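Mitotic checkpoint control protein kinase BUB1 (PDB 6JKK) probably binds ATP and phosphorylates protein substrates as the kinase domain of BubR1, a mitotic checkpoint protein of Drosophila kinetochores. Local coordinates at residues A[45-50]-A[56-61]; A[268-271]-A[276-279]; A[153-158]-A[325-330]; A[215-218]-A[222-225]. All blocks are in the same frame, centred on the assembly; numbering follows the deposited sequence.

Contact 1. Residues A[45-50]-A[56-61]; sequences PNTHLE and FEVSKM
Thr47 and Leu49 pair with Val58 and Phe56 through the backbone of an antiparallel hairpin at one border of the kinase N-lobe sheet. Val58 N gives a nearly straight bond (175°) to Thr47 O at 2.8 Å, and Phe56 N reaches Leu49 O at 2.7 Å; Leu49 N and Thr47 N return bonds to Phe56 O and Val58 O. Where the strand begins, Asn46 and Thr47 both face Val58, a G1 beta bulge, and Asn46 N turns to Ser59 O at 3.2 Å.

Side-chain packing lies on the face of Thr47, Leu49, Phe56 and Val58. Val58 CG2 makes an apolar contact with Leu49 CB at 3.9 Å, while the hydroxyl Thr47 OG1 lies 3.5 Å from Val58 CB and bonds to His44 O. Leu49 also touches Leu84 and Val128, and Phe56 touches Val82 and Ile130, of strands 80-87 and 127-132 further across the sheet.

Across the other face, His48 and Glu57 run alongside each other, ring and carboxylate planes 80° apart, with His48 NE2 4.1 Å from Glu57 CG.

Strand 54-64 leads on into the glycine-rich loop. Main-chain bonds set the pairing here, whereas the side chains separate it into a largely apolar face, with Leu49, Phe56 and Val58, and a polar one with His48 and Glu57.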
loop_
_atom_site.group_PDB
_atom_site.type_symbol
_atom_site.label_atom_id
_atom_site.label_comp_id
_atom_site.label_asym_id
_atom_site.label_seq_id
_atom_site.Cartn_x
_atom_site.Cartn_y
_atom_site.Cartn_z
ATOM N N PRO A 45 -25.682 4.167 -3.288
ATOM C CA PRO A 45 -26.000 3.039 -2.400
ATOM C C PRO A 45 -27.271 2.281 -2.790
ATOM O O PRO A 45 -28.182 2.863 -3.374
ATOM C CB PRO A 45 -26.186 3.715 -1.031
ATOM C CG PRO A 45 -26.388 5.170 -1.334
ATOM C CD PRO A 45 -25.560 5.433 -2.543
ATOM N N ASN A 46 -27.309 0.989 -2.467
ATOM C CA ASN A 46 -28.487 0.145 -2.685
ATOM C C ASN A 46 -28.952 0.046 -4.134
ATOM O O ASN A 46 -30.150 0.083 -4.418
ATOM C CB ASN A 46 -29.643 0.578 -1.783
ATOM C CG ASN A 46 -29.986 -0.467 -0.744
ATOM O OD1 ASN A 46 -30.860 -1.308 -0.957
ATOM N ND2 ASN A 46 -29.294 -0.423 0.389
ATOM N N THR A 47 -27.993 -0.088 -5.044
ATOM C CA THR A 47 -28.281 -0.222 -6.463
ATOM C C THR A 47 -27.555 -1.432 -7.013
ATOM O O THR A 47 -27.005 -2.243 -6.263
ATOM C CB THR A 47 -27.805 1.006 -7.255
ATOM O OG1 THR A 47 -26.410 1.224 -7.004
ATOM C CG2 THR A 47 -28.588 2.237 -6.850
ATOM N N HIS A 48 -27.545 -1.546 -8.334
ATOM C CA HIS A 48 -26.795 -2.602 -8.982
ATOM C C HIS A 48 -25.959 -2.044 -10.118
ATOM O O HIS A 48 -26.237 -0.965 -10.646
ATOM C CB HIS A 48 -27.727 -3.708 -9.479
ATOM C CG HIS A 48 -28.493 -4.380 -8.385
ATOM N ND1 HIS A 48 -29.558 -3.780 -7.745
ATOM C CD2 HIS A 48 -28.344 -5.593 -7.804
ATOM C CE1 HIS A 48 -30.031 -4.595 -6.821
ATOM N NE2 HIS A 48 -29.314 -5.705 -6.837
ATOM N N LEU A 49 -24.928 -2.791 -10.482
ATOM C CA LEU A 49 -23.986 -2.356 -11.494
ATOM C C LEU A 49 -23.599 -3.579 -12.294
ATOM O O LEU A 49 -23.393 -4.657 -11.731
ATOM C CB LEU A 49 -22.743 -1.759 -10.827
ATOM C CG LEU A 49 -21.619 -1.275 -11.744
ATOM C CD1 LEU A 49 -22.141 -0.187 -12.647
ATOM C CD2 LEU A 49 -20.443 -0.768 -10.948
ATOM N N GLU A 50 -23.498 -3.417 -13.606
ATOM C CA GLU A 50 -23.078 -4.521 -14.453
ATOM C C GLU A 50 -21.772 -4.221 -15.182
ATOM O O GLU A 50 -21.563 -3.116 -15.681
ATOM C CB GLU A 50 -24.170 -4.871 -15.466
ATOM C CG GLU A 50 -25.434 -5.439 -14.850
ATOM C CD GLU A 50 -26.362 -6.050 -15.886
ATOM O OE1 GLU A 50 -26.300 -7.281 -16.083
ATOM O OE2 GLU A 50 -27.147 -5.299 -16.503
ATOM N N PHE A 56 -23.403 -6.742 -9.941
ATOM C CA PHE A 56 -22.913 -6.442 -8.604
ATOM C C PHE A 56 -23.966 -5.673 -7.821
ATOM O O PHE A 56 -24.665 -4.833 -8.380
ATOM C CB PHE A 56 -21.643 -5.594 -8.686
ATOM C CG PHE A 56 -20.508 -6.265 -9.397
ATOM C CD1 PHE A 56 -20.445 -6.266 -10.786
ATOM C CD2 PHE A 56 -19.499 -6.885 -8.678
ATOM C CE1 PHE A 56 -19.394 -6.884 -11.448
ATOM C CE2 PHE A 56 -18.439 -7.505 -9.325
ATOM C CZ PHE A 56 -18.385 -7.503 -10.712
ATOM N N GLU A 57 -24.095 -5.978 -6.535
ATOM C CA GLU A 57 -24.847 -5.114 -5.633
ATOM C C GLU A 57 -23.903 -3.980 -5.280
ATOM O O GLU A 57 -22.725 -4.224 -5.026
ATOM C CB GLU A 57 -25.194 -5.843 -4.335
ATOM C CG GLU A 57 -26.277 -6.899 -4.418
ATOM C CD GLU A 57 -26.419 -7.648 -3.102
ATOM O OE1 GLU A 57 -25.565 -7.430 -2.213
ATOM O OE2 GLU A 57 -27.368 -8.448 -2.959
ATOM N N VAL A 58 -24.398 -2.747 -5.289
ATOM C CA VAL A 58 -23.647 -1.621 -4.737
ATOM C C VAL A 58 -24.327 -1.265 -3.420
ATOM O O VAL A 58 -25.452 -0.776 -3.419
ATOM C CB VAL A 58 -23.644 -0.409 -5.685
ATOM C CG1 VAL A 58 -22.809 0.720 -5.092
ATOM C CG2 VAL A 58 -23.101 -0.805 -7.051
ATOM N N SER A 59 -23.652 -1.521 -2.300
ATOM C CA SER A 59 -24.323 -1.482 -1.000
ATOM C C SER A 59 -24.158 -0.173 -0.225
ATOM O O SER A 59 -25.097 0.626 -0.142
ATOM C CB SER A 59 -23.907 -2.681 -0.136
ATOM O OG SER A 59 -24.252 -3.904 -0.768
ATOM N N LYS A 60 -22.973 0.035 0.340
ATOM C CA LYS A 60 -22.745 1.140 1.269
ATOM C C LYS A 60 -21.535 2.005 0.906
ATOM O O LYS A 60 -20.530 1.517 0.388
ATOM C CB LYS A 60 -22.603 0.599 2.697
ATOM C CG LYS A 60 -23.899 0.011 3.245
ATOM C CD LYS A 60 -23.798 -0.370 4.718
ATOM C CE LYS A 60 -23.041 -1.673 4.940
ATOM N NZ LYS A 60 -23.210 -2.166 6.346
ATOM N N MET A 61 -21.642 3.302 1.177
ATOM C CA MET A 61 -20.524 4.221 0.965
ATOM C C MET A 61 -19.417 3.927 1.963
ATOM O O MET A 61 -19.686 3.717 3.148
ATOM C CB MET A 61 -21.011 5.672 1.108
ATOM C CG MET A 61 -19.956 6.754 0.896
ATOM S SD MET A 61 -19.004 7.190 2.376
ATOM C CE MET A 61 -20.264 7.881 3.446
#

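Contact 2. Residues A[268-271]-A[276-279]; sequences VQRS and WMPK
Val268 and Met277 form a hydrogen-bonded antiparallel pair: Val268 N meets Met277 O at 3.0 Å, almost straight at 174°, and Met277 N answers to Val268 O at 2.9 Å. The same Val268 O also takes a CA-H contact from Trp276, and Val268 C lies against the indole near CE3.

Gln269 is the next residue, opposite Trp276 in a non-hydrogen-bonded pair. Its CG sits beside the backbone N, anti to the carbonyl carbon (chi1 -63°), which brings the methylene over the indole: a CH-pi contact with CG 3.4 Å from the centroid of the Trp276 six-membered ring. Beyond it the amide lies almost parallel to the ring, with Gln269 CD 3.7 Å from Trp276 CZ2. Ile235 and Arg238 of helix 235-238 also touch this tryptophan.

The two strands make a short beta hairpin on the surface of the kinase C-lobe, following helix 246-261, and Met277 and Pro278 lean on helix 288-299.

Arg270 is the centre of an inverse gamma turn; its side chain, bent at chi2, reaches back past Met277 toward Pro278 and Lys279. Its CD packs 3.7 Å from Met277 CB, the two side chains crossing at about a right angle. Further out, Pro278 O lies over one face of the guanidinium without bonding to it, while Arg270 NH2 makes a weak bond to Lys279 O at 3.4 Å, near the guanidinium plane.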
loop_
_atom_site.group_PDB
_atom_site.type_symbol
_atom_site.label_atom_id
_atom_site.label_comp_id
_atom_site.label_asym_id
_atom_site.label_seq_id
_atom_site.Cartn_x
_atom_site.Cartn_y
_atom_site.Cartn_z
ATOM N N VAL A 268 12.661 14.287 12.150
ATOM C CA VAL A 268 13.608 15.380 12.395
ATOM C C VAL A 268 15.035 14.848 12.309
ATOM O O VAL A 268 15.252 13.637 12.372
ATOM C CB VAL A 268 13.428 16.011 13.795
ATOM C CG1 VAL A 268 12.001 16.481 14.009
ATOM C CG2 VAL A 268 13.826 15.027 14.882
ATOM N N GLN A 269 16.006 15.743 12.173
ATOM C CA GLN A 269 17.406 15.343 12.251
ATOM C C GLN A 269 17.797 15.099 13.702
ATOM O O GLN A 269 17.513 15.926 14.571
ATOM C CB GLN A 269 18.314 16.415 11.649
ATOM C CG GLN A 269 18.081 16.656 10.173
ATOM C CD GLN A 269 19.152 17.524 9.531
ATOM O OE1 GLN A 269 20.210 17.033 9.135
ATOM N NE2 GLN A 269 18.876 18.819 9.416
ATOM N N ARG A 270 18.443 13.967 13.969
ATOM C CA ARG A 270 18.920 13.679 15.317
ATOM C C ARG A 270 20.095 14.575 15.671
ATOM O O ARG A 270 21.244 14.169 15.544
ATOM C CB ARG A 270 19.319 12.209 15.457
ATOM C CG ARG A 270 18.452 11.446 16.442
ATOM C CD ARG A 270 17.015 11.911 16.307
ATOM N NE ARG A 270 16.090 11.234 17.210
ATOM C CZ ARG A 270 15.031 11.821 17.758
ATOM N NH1 ARG A 270 14.779 13.101 17.506
ATOM N NH2 ARG A 270 14.231 11.137 18.565
ATOM N N SER A 271 19.797 15.792 16.115
ATOM C CA SER A 271 20.831 16.752 16.487
ATOM C C SER A 271 21.819 16.128 17.468
ATOM O O SER A 271 21.413 15.410 18.381
ATOM C CB SER A 271 20.186 18.001 17.098
ATOM O OG SER A 271 21.068 19.110 17.079
ATOM N N TRP A 276 18.309 11.466 9.992
ATOM C CA TRP A 276 16.885 11.667 10.231
ATOM C C TRP A 276 16.258 10.478 10.960
ATOM O O TRP A 276 16.460 9.321 10.585
ATOM C CB TRP A 276 16.164 11.917 8.905
ATOM C CG TRP A 276 16.615 13.178 8.216
ATOM C CD1 TRP A 276 17.737 13.344 7.452
ATOM C CD2 TRP A 276 15.944 14.444 8.219
ATOM N NE1 TRP A 276 17.806 14.641 6.991
ATOM C CE2 TRP A 276 16.713 15.333 7.445
ATOM C CE3 TRP A 276 14.770 14.915 8.809
ATOM C CZ2 TRP A 276 16.337 16.665 7.244
ATOM C CZ3 TRP A 276 14.397 16.230 8.606
ATOM C CH2 TRP A 276 15.178 17.091 7.838
ATOM N N MET A 277 15.509 10.776 12.015
ATOM C CA MET A 277 14.800 9.758 12.780
ATOM C C MET A 277 13.440 10.325 13.171
ATOM O O MET A 277 13.246 11.546 13.150
ATOM C CB MET A 277 15.591 9.384 14.043
ATOM C CG MET A 277 16.911 8.677 13.773
ATOM S SD MET A 277 16.662 7.075 12.990
ATOM C CE MET A 277 16.312 6.071 14.438
ATOM N N PRO A 278 12.487 9.446 13.512
ATOM C CA PRO A 278 11.225 9.972 14.038
ATOM C C PRO A 278 11.467 10.776 15.305
ATOM O O PRO A 278 12.414 10.493 16.047
ATOM C CB PRO A 278 10.431 8.707 14.368
ATOM C CG PRO A 278 10.974 7.669 13.418
ATOM C CD PRO A 278 12.447 7.983 13.322
ATOM N N LYS A 279 10.618 11.770 15.550
ATOM C CA LYS A 279 10.731 12.617 16.729
ATOM C C LYS A 279 10.505 11.791 17.996
ATOM O O LYS A 279 11.047 12.091 19.063
ATOM C CB LYS A 279 9.700 13.738 16.628
ATOM C CG LYS A 279 9.913 14.904 17.559
ATOM C CD LYS A 279 9.060 16.074 17.096
ATOM C CE LYS A 279 9.068 17.200 18.105
ATOM N NZ LYS A 279 8.274 18.360 17.607
#

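Contact 3. Residues A[153-158]-A[325-330]; sequences NMDEYV and EKYVAE
Asp155 OD2 accepts two backbone N-H groups at the start of its own helix, while OD1 of the same carboxylate meets Tyr327 OH of the C-terminal helix. As N-cap residue, Asp155 takes at OD2 a bond from Tyr157 N at 2.8 Å and, more weakly, one from Val158 N at 3.4 Å. The Tyr157 N-H comes from above the carboxylate plane, 40° out of it. OD1 lies at the edge of the Tyr327 ring, near its plane, and takes a hydrogen bond from Tyr327 OH; the modelled 2.4 Å is very short, and its exact length is doubtful. Both side chains have CG anti to the backbone N (chi1 close to 180° in each), and they reach toward one another from opposite directions.

Beside this polar link, Tyr327 turns its ring edge to the face of Tyr157 in an offset edge-to-face pair, planes 72° apart and centroids 5.8 Å apart. Tyr157 CD2 meets Val328 CG2 at 3.7 Å. The far end of Tyr157 is held elsewhere, its OH bonding to Lys324 NZ.

The contact ties the N terminus of helix 156-175, a central C-lobe helix, to helix 325-339 at the end of the chain. The cap bonds and the helix N terminus would favour the charged form of Asp155, whose carboxylate is held mainly by Tyr157 N, with the tyrosine hydroxyl at its other oxygen.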
loop_
_atom_site.group_PDB
_atom_site.type_symbol
_atom_site.label_atom_id
_atom_site.label_comp_id
_atom_site.label_asym_id
_atom_site.label_seq_id
_atom_site.Cartn_x
_atom_site.Cartn_y
_atom_site.Cartn_z
ATOM N N ASN A 153 -1.548 0.526 22.932
ATOM C CA ASN A 153 -1.060 0.475 21.553
ATOM C C ASN A 153 -1.030 -0.965 21.076
ATOM O O ASN A 153 -1.017 -1.890 21.895
ATOM C CB ASN A 153 0.343 1.082 21.445
ATOM C CG ASN A 153 0.318 2.587 21.237
ATOM O OD1 ASN A 153 -0.532 3.111 20.521
ATOM N ND2 ASN A 153 1.260 3.288 21.858
ATOM N N MET A 154 -1.020 -1.164 19.762
ATOM C CA MET A 154 -0.813 -2.504 19.212
ATOM C C MET A 154 0.452 -3.095 19.816
ATOM O O MET A 154 1.461 -2.391 19.961
ATOM C CB MET A 154 -0.701 -2.459 17.689
ATOM C CG MET A 154 -0.603 -3.841 17.048
ATOM S SD MET A 154 -0.718 -3.796 15.248
ATOM C CE MET A 154 -2.119 -2.693 15.049
ATOM N N ASP A 155 0.391 -4.374 20.183
ATOM C CA ASP A 155 1.516 -5.047 20.825
ATOM C C ASP A 155 2.755 -5.011 19.940
ATOM O O ASP A 155 2.669 -5.240 18.731
ATOM C CB ASP A 155 1.155 -6.491 21.151
ATOM C CG ASP A 155 2.279 -7.231 21.830
ATOM O OD1 ASP A 155 2.298 -7.276 23.073
ATOM O OD2 ASP A 155 3.142 -7.779 21.118
ATOM N N GLU A 156 3.900 -4.719 20.553
ATOM C CA GLU A 156 5.152 -4.542 19.824
ATOM C C GLU A 156 5.470 -5.725 18.917
ATOM O O GLU A 156 5.910 -5.546 17.781
ATOM C CB GLU A 156 6.307 -4.326 20.810
ATOM C CG GLU A 156 7.611 -3.927 20.128
ATOM C CD GLU A 156 8.822 -4.120 21.005
ATOM O OE1 GLU A 156 8.659 -4.552 22.167
ATOM O OE2 GLU A 156 9.944 -3.844 20.529
ATOM N N TYR A 157 5.243 -6.936 19.412
ATOM C CA TYR A 157 5.589 -8.130 18.644
ATOM C C TYR A 157 4.612 -8.383 17.498
ATOM O O TYR A 157 5.012 -8.848 16.425
ATOM C CB TYR A 157 5.754 -9.338 19.572
ATOM C CG TYR A 157 7.045 -9.253 20.353
ATOM C CD1 TYR A 157 7.134 -8.484 21.509
ATOM C CD2 TYR A 157 8.186 -9.908 19.912
ATOM C CE1 TYR A 157 8.319 -8.392 22.216
ATOM C CE2 TYR A 157 9.372 -9.820 20.611
ATOM C CZ TYR A 157 9.434 -9.059 21.755
ATOM O OH TYR A 157 10.627 -8.978 22.439
ATOM N N VAL A 158 3.341 -8.046 17.703
ATOM C CA VAL A 158 2.391 -8.057 16.587
ATOM C C VAL A 158 2.849 -7.068 15.512
ATOM O O VAL A 158 2.787 -7.365 14.313
ATOM C CB VAL A 158 0.947 -7.751 17.047
ATOM C CG1 VAL A 158 0.028 -7.589 15.852
ATOM C CG2 VAL A 158 0.432 -8.867 17.932
ATOM N N GLU A 325 8.925 -16.877 21.448
ATOM C CA GLU A 325 7.929 -17.576 20.634
ATOM C C GLU A 325 6.596 -17.810 21.352
ATOM O O GLU A 325 5.526 -17.700 20.743
ATOM C CB GLU A 325 8.499 -18.891 20.105
ATOM C CG GLU A 325 9.804 -18.710 19.353
ATOM C CD GLU A 325 10.112 -19.862 18.421
ATOM O OE1 GLU A 325 10.193 -21.013 18.901
ATOM O OE2 GLU A 325 10.269 -19.610 17.206
ATOM N N LYS A 326 6.665 -18.117 22.645
ATOM C CA LYS A 326 5.459 -18.354 23.436
ATOM C C LYS A 326 4.623 -17.079 23.582
ATOM O O LYS A 326 3.413 -17.091 23.338
ATOM C CB LYS A 326 5.825 -18.908 24.817
ATOM C CG LYS A 326 4.880 -19.988 25.318
ATOM C CD LYS A 326 4.038 -19.504 26.490
ATOM C CE LYS A 326 4.748 -19.716 27.824
ATOM N NZ LYS A 326 4.049 -19.034 28.956
ATOM N N TYR A 327 5.265 -15.984 23.985
ATOM C CA TYR A 327 4.579 -14.697 24.104
ATOM C C TYR A 327 3.943 -14.255 22.794
ATOM O O TYR A 327 2.819 -13.749 22.779
ATOM C CB TYR A 327 5.541 -13.602 24.576
ATOM C CG TYR A 327 4.869 -12.249 24.682
ATOM C CD1 TYR A 327 4.153 -11.901 25.820
ATOM C CD2 TYR A 327 4.922 -11.332 23.632
ATOM C CE1 TYR A 327 3.525 -10.678 25.924
ATOM C CE2 TYR A 327 4.296 -10.104 23.724
ATOM C CZ TYR A 327 3.600 -9.783 24.875
ATOM O OH TYR A 327 2.974 -8.564 24.984
ATOM N N VAL A 328 4.682 -14.426 21.702
ATOM C CA VAL A 328 4.237 -13.976 20.385
ATOM C C VAL A 328 2.980 -14.724 19.944
ATOM O O VAL A 328 2.047 -14.127 19.406
ATOM C CB VAL A 328 5.369 -14.133 19.341
ATOM C CG1 VAL A 328 4.848 -13.922 17.932
ATOM C CG2 VAL A 328 6.491 -13.155 19.638
ATOM N N ALA A 329 2.952 -16.030 20.193
ATOM C CA ALA A 329 1.784 -16.833 19.854
ATOM C C ALA A 329 0.567 -16.358 20.644
ATOM O O ALA A 329 -0.537 -16.280 20.101
ATOM C CB ALA A 329 2.056 -18.305 20.110
ATOM N N GLU A 330 0.774 -16.042 21.922
ATOM C CA GLU A 330 -0.286 -15.486 22.767
ATOM C C GLU A 330 -0.756 -14.129 22.254
ATOM O O GLU A 330 -1.960 -13.875 22.141
ATOM C CB GLU A 330 0.201 -15.327 24.206
ATOM C CG GLU A 330 0.465 -16.627 24.938
ATOM C CD GLU A 330 1.163 -16.397 26.265
ATOM O OE1 GLU A 330 1.278 -15.221 26.674
ATOM O OE2 GLU A 330 1.601 -17.385 26.894
#

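Contact 4. Residues A[215-218]-A[222-225]; sequences KLFP and TFNY
Phe217 and Phe223 meet through their rings alone, their backbones well apart: the nearest CA atoms between the segments, those of Phe217 and Thr222, are 9.1 Å from each other. The pair thus joins two sides of a loop by side chains, without a regular strand pairing. From CB, Phe217 points toward the other segment, and with CG anti to its carbonyl carbon (chi1 -61°) the ring is carried out to Phe223. One side of the ring then does the work. CD2 comes first, 4.0 Å from Phe223 CZ and close to the plane of that ring. CE2 follows, nearest of all, at 3.9 Å from Phe223 CE1 and an equal distance from Phe223 CZ. Thus the leading CE1-CZ edge of Phe223 is directed at the face of Phe217, an offset edge-to-face pair with centroids 5.8 Å apart and planes 72° apart.

Both rings also touch Ile212 of the short strand 212-213, and Phe223 meets the ring of Trp243, to whose backbone its own is hydrogen-bonded. Residues 215-225 lie in the activation segment, beyond the DFG motif; next to the pair, Leu216 lies on Trp93 and Tyr96 of helix 92-104, the kinase alpha-C helix.

Between the two segments the attraction rests on dispersion and on the weak electrostatics of a C-H edge turned toward a pi face, off its centre, which gives little directional hold and leaves the pair dependent on surrounding packing such as Ile212.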
loop_
_atom_site.group_PDB
_atom_site.type_symbol
_atom_site.label_atom_id
_atom_site.label_comp_id
_atom_site.label_asym_id
_atom_site.label_seq_id
_atom_site.Cartn_x
_atom_site.Cartn_y
_atom_site.Cartn_z
ATOM N N LYS A 215 10.267 0.766 -15.246
ATOM C CA LYS A 215 10.610 0.094 -16.501
ATOM C C LYS A 215 10.309 0.964 -17.722
ATOM O O LYS A 215 10.757 0.671 -18.835
ATOM C CB LYS A 215 9.901 -1.263 -16.613
ATOM C CG LYS A 215 10.374 -2.294 -15.587
ATOM C CD LYS A 215 9.999 -3.717 -16.002
ATOM C CE LYS A 215 10.381 -4.734 -14.929
ATOM N NZ LYS A 215 11.860 -4.826 -14.728
ATOM N N LEU A 216 9.557 2.038 -17.507
ATOM C CA LEU A 216 9.227 2.976 -18.577
ATOM C C LEU A 216 10.265 4.090 -18.696
ATOM O O LEU A 216 10.159 4.954 -19.567
ATOM C CB LEU A 216 7.841 3.579 -18.347
ATOM C CG LEU A 216 6.660 2.623 -18.492
ATOM C CD1 LEU A 216 5.343 3.357 -18.305
ATOM C CD2 LEU A 216 6.703 1.946 -19.845
ATOM N N PHE A 217 11.266 4.065 -17.820
ATOM C CA PHE A 217 12.295 5.097 -17.805
ATOM C C PHE A 217 13.666 4.468 -18.015
ATOM O O PHE A 217 13.828 3.264 -17.827
ATOM C CB PHE A 217 12.253 5.850 -16.468
ATOM C CG PHE A 217 10.951 6.551 -16.210
ATOM C CD1 PHE A 217 10.403 7.397 -17.165
ATOM C CD2 PHE A 217 10.270 6.359 -15.014
ATOM C CE1 PHE A 217 9.202 8.043 -16.936
ATOM C CE2 PHE A 217 9.069 7.001 -14.777
ATOM C CZ PHE A 217 8.533 7.843 -15.741
ATOM N N PRO A 218 14.657 5.278 -18.422
ATOM C CA PRO A 218 16.016 4.742 -18.527
ATOM C C PRO A 218 16.493 4.171 -17.200
ATOM O O PRO A 218 16.054 4.625 -16.136
ATOM C CB PRO A 218 16.853 5.979 -18.862
ATOM C CG PRO A 218 15.910 6.899 -19.547
ATOM C CD PRO A 218 14.575 6.676 -18.888
ATOM N N THR A 222 16.135 9.121 -11.976
ATOM C CA THR A 222 15.740 9.547 -10.634
ATOM C C THR A 222 14.724 10.680 -10.742
ATOM O O THR A 222 14.502 11.225 -11.827
ATOM C CB THR A 222 16.943 10.032 -9.799
ATOM O OG1 THR A 222 17.504 11.214 -10.386
ATOM C CG2 THR A 222 18.006 8.960 -9.722
ATOM N N PHE A 223 14.105 11.026 -9.618
ATOM C CA PHE A 223 13.148 12.127 -9.579
ATOM C C PHE A 223 13.520 13.094 -8.460
ATOM O O PHE A 223 14.238 12.725 -7.532
ATOM C CB PHE A 223 11.732 11.597 -9.345
ATOM C CG PHE A 223 11.432 10.323 -10.078
ATOM C CD1 PHE A 223 11.221 10.325 -11.450
ATOM C CD2 PHE A 223 11.351 9.123 -9.388
ATOM C CE1 PHE A 223 10.941 9.149 -12.125
ATOM C CE2 PHE A 223 11.076 7.941 -10.050
ATOM C CZ PHE A 223 10.868 7.952 -11.421
ATOM N N ASN A 224 13.041 14.330 -8.545
ATOM C CA ASN A 224 13.287 15.305 -7.483
ATOM C C ASN A 224 12.070 16.184 -7.199
ATOM O O ASN A 224 12.190 17.267 -6.619
ATOM C CB ASN A 224 14.530 16.153 -7.786
ATOM C CG ASN A 224 14.521 16.716 -9.195
ATOM O OD1 ASN A 224 13.465 17.023 -9.747
ATOM N ND2 ASN A 224 15.703 16.848 -9.788
ATOM N N TYR A 225 10.904 15.704 -7.626
ATOM C CA TYR A 225 9.626 16.318 -7.285
ATOM C C TYR A 225 9.478 16.323 -5.773
ATOM O O TYR A 225 9.902 15.384 -5.094
ATOM C CB TYR A 225 8.472 15.542 -7.932
ATOM C CG TYR A 225 7.083 15.939 -7.461
ATOM C CD1 TYR A 225 6.359 16.929 -8.119
ATOM C CD2 TYR A 225 6.492 15.312 -6.369
ATOM C CE1 TYR A 225 5.090 17.286 -7.696
ATOM C CE2 TYR A 225 5.231 15.663 -5.938
ATOM C CZ TYR A 225 4.535 16.649 -6.603
ATOM O OH TYR A 225 3.277 16.990 -6.163
#

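Overall arrangement
Contact 1 comes first along the chain, closing a tight hairpin at the outermost strand 47-51 of the N-lobe sheet before any other contact opens. Contact 3 opens next, at the head of helix 156-175, and closes only at helix 325-339, so its loop takes in most of the C-lobe. Nested inside it, one after the other, are contact 4, a short loop in the activation segment, and contact 2, a surface hairpin; none of the four cross. Contacts 1 and 2 lie on opposite sides of the chain's centre, their own centres about 47 Å apart, as do contacts 3 and 4, about 40 Å apart between centres.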